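Long-range contact in hypoxanthine-guanine-xanthine phosphoribosyltransferase (Tritrichomonas foetus, PDB 1HGX), which salvages purines by transferring the phosphoribosyl group of 5-phospho-alpha-D-ribose 1-diphosphate to hypoxanthine, guanine or xanthine, giving IMP, GMP or XMP: residues 32-46 against 57-71. Residues are numbered along the deposited sequence; the frame is centred on the assembly and turned at random.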
loop_
_atom_site.group_PDB
_atom_site.type_symbol
_atom_site.label_atom_id
_atom_site.label_comp_id
_atom_site.label_asym_id
_atom_site.label_seq_id
_atom_site.Cartn_x
_atom_site.Cartn_y
_atom_site.Cartn_z
ATOM N N THR A 32 8.570 7.643 15.490
ATOM C CA THR A 32 8.407 6.863 16.720
ATOM C C THR A 32 8.471 7.755 17.964
ATOM O O THR A 32 7.698 7.594 18.910
ATOM C CB THR A 32 9.486 5.771 16.807
ATOM O OG1 THR A 32 9.364 4.899 15.679
ATOM C CG2 THR A 32 9.321 4.961 18.082
ATOM N N GLU A 33 9.382 8.717 17.925
ATOM C CA GLU A 33 9.583 9.668 19.000
ATOM C C GLU A 33 8.238 10.286 19.407
ATOM O O GLU A 33 7.848 10.252 20.572
ATOM C CB GLU A 33 10.515 10.767 18.495
ATOM C CG GLU A 33 11.381 11.415 19.545
ATOM C CD GLU A 33 12.672 10.654 19.797
ATOM O OE1 GLU A 33 13.093 9.870 18.913
ATOM O OE2 GLU A 33 13.272 10.852 20.877
ATOM N N PHE A 34 7.488 10.760 18.420
ATOM C CA PHE A 34 6.212 11.414 18.670
ATOM C C PHE A 34 4.975 10.521 18.734
ATOM O O PHE A 34 4.113 10.713 19.593
ATOM C CB PHE A 34 6.003 12.512 17.614
ATOM C CG PHE A 34 4.793 13.373 17.848
ATOM C CD1 PHE A 34 4.821 14.397 18.786
ATOM C CD2 PHE A 34 3.629 13.166 17.119
ATOM C CE1 PHE A 34 3.709 15.202 18.999
ATOM C CE2 PHE A 34 2.507 13.970 17.325
ATOM C CZ PHE A 34 2.548 14.989 18.266
ATOM N N TYR A 35 4.913 9.517 17.867
ATOM C CA TYR A 35 3.730 8.658 17.768
ATOM C C TYR A 35 3.653 7.338 18.529
ATOM O O TYR A 35 2.593 6.706 18.568
ATOM C CB TYR A 35 3.448 8.374 16.287
ATOM C CG TYR A 35 3.056 9.597 15.496
ATOM C CD1 TYR A 35 1.798 10.173 15.654
ATOM C CD2 TYR A 35 3.945 10.185 14.598
ATOM C CE1 TYR A 35 1.429 11.302 14.937
ATOM C CE2 TYR A 35 3.591 11.321 13.876
ATOM C CZ TYR A 35 2.328 11.875 14.051
ATOM O OH TYR A 35 1.972 13.002 13.346
ATOM N N GLU A 36 4.748 6.935 19.149
ATOM C CA GLU A 36 4.805 5.663 19.850
ATOM C C GLU A 36 3.627 5.332 20.783
ATOM O O GLU A 36 3.047 4.246 20.706
ATOM C CB GLU A 36 6.124 5.589 20.609
ATOM C CG GLU A 36 6.479 4.232 21.145
ATOM C CD GLU A 36 7.900 4.197 21.658
ATOM O OE1 GLU A 36 8.360 5.212 22.226
ATOM O OE2 GLU A 36 8.568 3.159 21.472
ATOM N N ASP A 37 3.252 6.266 21.643
ATOM C CA ASP A 37 2.166 6.002 22.579
ATOM C C ASP A 37 0.872 6.700 22.190
ATOM O O ASP A 37 -0.050 6.790 22.988
ATOM C CB ASP A 37 2.594 6.421 23.992
ATOM C CG ASP A 37 2.841 7.923 24.118
ATOM O OD1 ASP A 37 3.348 8.549 23.157
ATOM O OD2 ASP A 37 2.531 8.479 25.195
ATOM N N LYS A 38 0.772 7.116 20.936
ATOM C CA LYS A 38 -0.400 7.844 20.486
ATOM C C LYS A 38 -1.481 7.115 19.697
ATOM O O LYS A 38 -2.536 7.704 19.436
ATOM C CB LYS A 38 0.046 9.090 19.727
ATOM C CG LYS A 38 0.646 10.155 20.634
ATOM C CD LYS A 38 0.976 11.425 19.866
ATOM C CE LYS A 38 1.450 12.520 20.808
ATOM N NZ LYS A 38 2.649 12.088 21.577
ATOM N N ASN A 39 -1.250 5.851 19.341
ATOM C CA ASN A 39 -2.214 5.074 18.549
ATOM C C ASN A 39 -2.785 5.965 17.447
ATOM O O ASN A 39 -3.998 6.174 17.353
ATOM C CB ASN A 39 -3.352 4.548 19.427
ATOM C CG ASN A 39 -4.288 3.632 18.666
ATOM O OD1 ASN A 39 -5.477 3.554 18.964
ATOM N ND2 ASN A 39 -3.756 2.942 17.661
ATOM N N PRO A 40 -1.904 6.495 16.581
ATOM C CA PRO A 40 -2.335 7.377 15.500
ATOM C C PRO A 40 -2.984 6.722 14.304
ATOM O O PRO A 40 -2.817 5.529 14.057
ATOM C CB PRO A 40 -1.016 8.024 15.077
ATOM C CG PRO A 40 -0.081 6.839 15.131
ATOM C CD PRO A 40 -0.453 6.229 16.487
ATOM N N VAL A 41 -3.714 7.535 13.549
ATOM C CA VAL A 41 -4.328 7.098 12.309
ATOM C C VAL A 41 -3.312 7.592 11.263
ATOM O O VAL A 41 -3.051 8.790 11.148
ATOM C CB VAL A 41 -5.698 7.772 12.068
ATOM C CG1 VAL A 41 -6.275 7.320 10.731
ATOM C CG2 VAL A 41 -6.664 7.416 13.192
ATOM N N MET A 42 -2.685 6.660 10.562
ATOM C CA MET A 42 -1.689 6.993 9.547
ATOM C C MET A 42 -2.388 6.916 8.208
ATOM O O MET A 42 -2.712 5.830 7.735
ATOM C CB MET A 42 -0.566 5.963 9.560
ATOM C CG MET A 42 -0.033 5.661 10.924
ATOM S SD MET A 42 1.239 6.797 11.324
ATOM C CE MET A 42 2.486 6.085 10.458
ATOM N N ILE A 43 -2.582 8.062 7.584
ATOM C CA ILE A 43 -3.270 8.133 6.314
ATOM C C ILE A 43 -2.341 8.085 5.125
ATOM O O ILE A 43 -1.404 8.868 5.027
ATOM C CB ILE A 43 -4.102 9.420 6.225
ATOM C CG1 ILE A 43 -5.100 9.473 7.385
ATOM C CG2 ILE A 43 -4.796 9.516 4.869
ATOM C CD1 ILE A 43 -5.841 10.770 7.461
ATOM N N CYS A 44 -2.602 7.158 4.219
ATOM C CA CYS A 44 -1.805 7.054 3.016
ATOM C C CYS A 44 -2.629 7.645 1.866
ATOM O O CYS A 44 -3.792 7.258 1.653
ATOM C CB CYS A 44 -1.483 5.590 2.715
ATOM S SG CYS A 44 -0.705 5.313 1.115
ATOM N N VAL A 45 -2.060 8.618 1.163
ATOM C CA VAL A 45 -2.747 9.211 0.019
ATOM C C VAL A 45 -2.339 8.355 -1.189
ATOM O O VAL A 45 -1.207 8.433 -1.682
ATOM C CB VAL A 45 -2.350 10.695 -0.182
ATOM C CG1 VAL A 45 -3.109 11.283 -1.379
ATOM C CG2 VAL A 45 -2.627 11.511 1.111
ATOM N N LEU A 46 -3.257 7.493 -1.615
ATOM C CA LEU A 46 -3.019 6.573 -2.728
ATOM C C LEU A 46 -3.008 7.316 -4.052
ATOM O O LEU A 46 -3.665 8.347 -4.172
ATOM C CB LEU A 46 -4.098 5.502 -2.751
ATOM C CG LEU A 46 -4.141 4.596 -1.526
ATOM C CD1 LEU A 46 -5.477 3.888 -1.470
ATOM C CD2 LEU A 46 -2.992 3.612 -1.573
ATOM N N LEU A 57 5.920 1.830 7.476
ATOM C CA LEU A 57 5.201 0.959 8.405
ATOM C C LEU A 57 5.991 -0.286 8.802
ATOM O O LEU A 57 5.786 -0.831 9.883
ATOM C CB LEU A 57 3.834 0.572 7.841
ATOM C CG LEU A 57 2.625 1.402 8.297
ATOM C CD1 LEU A 57 2.875 2.894 8.171
ATOM C CD2 LEU A 57 1.405 0.985 7.500
ATOM N N LYS A 58 6.904 -0.726 7.940
ATOM C CA LYS A 58 7.729 -1.890 8.246
ATOM C C LYS A 58 8.742 -1.557 9.341
ATOM O O LYS A 58 9.387 -2.447 9.894
ATOM C CB LYS A 58 8.461 -2.380 7.000
ATOM C CG LYS A 58 7.564 -3.051 6.004
ATOM C CD LYS A 58 8.301 -3.282 4.719
ATOM C CE LYS A 58 7.382 -3.866 3.671
ATOM N NZ LYS A 58 8.044 -3.823 2.344
ATOM N N HIS A 59 8.888 -0.272 9.636
ATOM C CA HIS A 59 9.816 0.184 10.656
ATOM C C HIS A 59 9.125 0.749 11.875
ATOM O O HIS A 59 9.790 1.239 12.777
ATOM C CB HIS A 59 10.745 1.252 10.082
ATOM C CG HIS A 59 11.627 0.748 8.987
ATOM N ND1 HIS A 59 11.213 0.665 7.678
ATOM C CD2 HIS A 59 12.885 0.252 9.017
ATOM C CE1 HIS A 59 12.173 0.138 6.945
ATOM N NE2 HIS A 59 13.202 -0.122 7.732
ATOM N N LEU A 60 7.801 0.730 11.895
ATOM C CA LEU A 60 7.069 1.275 13.027
ATOM C C LEU A 60 6.637 0.156 13.956
ATOM O O LEU A 60 5.666 -0.554 13.696
ATOM C CB LEU A 60 5.864 2.078 12.539
ATOM C CG LEU A 60 5.992 3.592 12.352
ATOM C CD1 LEU A 60 7.421 4.062 12.218
ATOM C CD2 LEU A 60 5.168 3.998 11.161
ATOM N N ASP A 61 7.319 0.070 15.086
ATOM C CA ASP A 61 7.081 -0.972 16.068
ATOM C C ASP A 61 6.095 -0.600 17.175
ATOM O O ASP A 61 6.392 -0.770 18.353
ATOM C CB ASP A 61 8.430 -1.379 16.667
ATOM C CG ASP A 61 8.389 -2.722 17.353
ATOM O OD1 ASP A 61 7.623 -3.606 16.906
ATOM O OD2 ASP A 61 9.134 -2.894 18.344
ATOM N N PHE A 62 4.930 -0.082 16.802
ATOM C CA PHE A 62 3.909 0.295 17.779
ATOM C C PHE A 62 2.513 0.220 17.166
ATOM O O PHE A 62 2.366 0.084 15.948
ATOM C CB PHE A 62 4.185 1.682 18.379
ATOM C CG PHE A 62 4.372 2.778 17.360
ATOM C CD1 PHE A 62 3.280 3.460 16.835
ATOM C CD2 PHE A 62 5.652 3.162 16.962
ATOM C CE1 PHE A 62 3.458 4.508 15.932
ATOM C CE2 PHE A 62 5.841 4.214 16.053
ATOM C CZ PHE A 62 4.741 4.888 15.540
ATOM N N GLN A 63 1.490 0.248 18.014
ATOM C CA GLN A 63 0.110 0.179 17.554
ATOM C C GLN A 63 -0.260 1.455 16.801
ATOM O O GLN A 63 -0.041 2.565 17.287
ATOM C CB GLN A 63 -0.821 -0.023 18.746
ATOM C CG GLN A 63 -2.274 -0.202 18.385
ATOM C CD GLN A 63 -3.140 -0.418 19.608
ATOM O OE1 GLN A 63 -2.979 0.250 20.619
ATOM N NE2 GLN A 63 -4.058 -1.361 19.521
ATOM N N LEU A 64 -0.810 1.286 15.606
ATOM C CA LEU A 64 -1.222 2.407 14.761
ATOM C C LEU A 64 -2.362 1.907 13.889
ATOM O O LEU A 64 -2.491 0.710 13.666
ATOM C CB LEU A 64 -0.045 2.885 13.903
ATOM C CG LEU A 64 0.639 1.886 12.965
ATOM C CD1 LEU A 64 -0.024 1.861 11.590
ATOM C CD2 LEU A 64 2.100 2.275 12.847
ATOM N N GLU A 65 -3.186 2.813 13.386
ATOM C CA GLU A 65 -4.329 2.430 12.575
ATOM C C GLU A 65 -4.199 2.980 11.165
ATOM O O GLU A 65 -4.232 4.187 10.963
ATOM C CB GLU A 65 -5.587 2.968 13.238
ATOM C CG GLU A 65 -6.881 2.601 12.552
ATOM C CD GLU A 65 -8.076 2.758 13.470
ATOM O OE1 GLU A 65 -7.918 3.310 14.583
ATOM O OE2 GLU A 65 -9.177 2.317 13.080
ATOM N N PRO A 66 -4.007 2.109 10.174
ATOM C CA PRO A 66 -3.876 2.619 8.812
ATOM C C PRO A 66 -5.218 3.042 8.227
ATOM O O PRO A 66 -6.266 2.515 8.603
ATOM C CB PRO A 66 -3.329 1.408 8.033
ATOM C CG PRO A 66 -2.719 0.537 9.077
ATOM C CD PRO A 66 -3.716 0.671 10.216
ATOM N N ASP A 67 -5.177 4.023 7.334
ATOM C CA ASP A 67 -6.365 4.474 6.635
ATOM C C ASP A 67 -5.879 5.020 5.301
ATOM O O ASP A 67 -4.700 5.335 5.142
ATOM C CB ASP A 67 -7.149 5.513 7.426
ATOM C CG ASP A 67 -8.642 5.485 7.096
ATOM O OD1 ASP A 67 -9.040 5.014 6.003
ATOM O OD2 ASP A 67 -9.431 5.936 7.947
ATOM N N TYR A 68 -6.783 5.105 4.337
ATOM C CA TYR A 68 -6.418 5.531 2.995
ATOM C C TYR A 68 -7.375 6.529 2.418
ATOM O O TYR A 68 -8.565 6.498 2.712
ATOM C CB TYR A 68 -6.392 4.306 2.079
ATOM C CG TYR A 68 -5.482 3.228 2.599
ATOM C CD1 TYR A 68 -5.930 2.316 3.551
ATOM C CD2 TYR A 68 -4.146 3.182 2.212
ATOM C CE1 TYR A 68 -5.063 1.394 4.115
ATOM C CE2 TYR A 68 -3.271 2.266 2.767
ATOM C CZ TYR A 68 -3.734 1.379 3.721
ATOM O OH TYR A 68 -2.856 0.507 4.317
ATOM N N ILE A 69 -6.854 7.381 1.552
ATOM C CA ILE A 69 -7.677 8.378 0.907
ATOM C C ILE A 69 -7.264 8.523 -0.562
ATOM O O ILE A 69 -6.095 8.353 -0.920
ATOM C CB ILE A 69 -7.602 9.739 1.665
ATOM C CG1 ILE A 69 -8.761 10.646 1.245
ATOM C CG2 ILE A 69 -6.261 10.433 1.411
ATOM C CD1 ILE A 69 -8.938 11.861 2.132
ATOM N N ILE A 70 -8.262 8.709 -1.417
ATOM C CA ILE A 70 -8.042 8.903 -2.838
ATOM C C ILE A 70 -8.729 10.231 -3.154
ATOM O O ILE A 70 -9.947 10.368 -2.987
ATOM C CB ILE A 70 -8.677 7.768 -3.671
ATOM C CG1 ILE A 70 -8.081 6.418 -3.256
ATOM C CG2 ILE A 70 -8.428 8.008 -5.154
ATOM C CD1 ILE A 70 -8.770 5.232 -3.864
ATOM N N CYS A 71 -7.947 11.214 -3.575
ATOM C CA CYS A 71 -8.480 12.531 -3.883
ATOM C C CYS A 71 -7.636 13.215 -4.946
ATOM O O CYS A 71 -6.596 12.695 -5.339
ATOM C CB CYS A 71 -8.494 13.378 -2.613
ATOM S SG CYS A 71 -6.878 13.541 -1.856
HETATM O O HOH W 1 9.179 2.061 15.944
HETATM O O HOH W 2 0.591 3.728 19.686
HETATM O O HOH W 3 -5.214 10.455 -3.969
#
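Phe-62 lays one ring face against the backbone of Tyr-35 and Glu-36, where the chain leaves helix 17-35; a flat aromatic suits a site lined so largely by backbone. CB rests 3.6 Å from Glu-36 O. A chi1 of 54°, CG between the backbone N and the carbonyl carbon, swings the ring under both residues: CG and CD2 lie under Glu-36 CA, a CH-pi contact 3.9 Å from the ring centroid. CD1 and CE1 lie beneath Tyr-35 O on that same face; at CE2 the ring edge meets Thr-32 OG1, which lies in the ring plane and is hydrogen-bonded to Ala-28 O; CZ ends 3.8 Å from Tyr-35 CB. A water donates to Glu-36 O and Gln-63 O and accepts from Asn-39 N.

From here strands 41-45 and 65-71 run parallel, the two strands of a beta-alpha-beta crossover through helix 50-57 in the phosphoribosyltransferase sheet. Glu-65 N opens the ladder with a nearly straight bond to Pro-40 O (2.8 Å, 174°); lacking an N-H, Pro-66 fits a position where the ladder uses its neighbours' amides. On the face with Cys-44 and Tyr-68, flexible Met-42 bends at chi2 and chi3, bringing CE tip to tip with Leu-60 CD2 at a tight 3.5 Å. On the other face, beta-branched Val-45 and Ile-69 meet through their CG2 methyls (3.8 Å), and Val-45 also touches Glu-102, ending strand 97-102 and first of the GMP-binding residues 102-110.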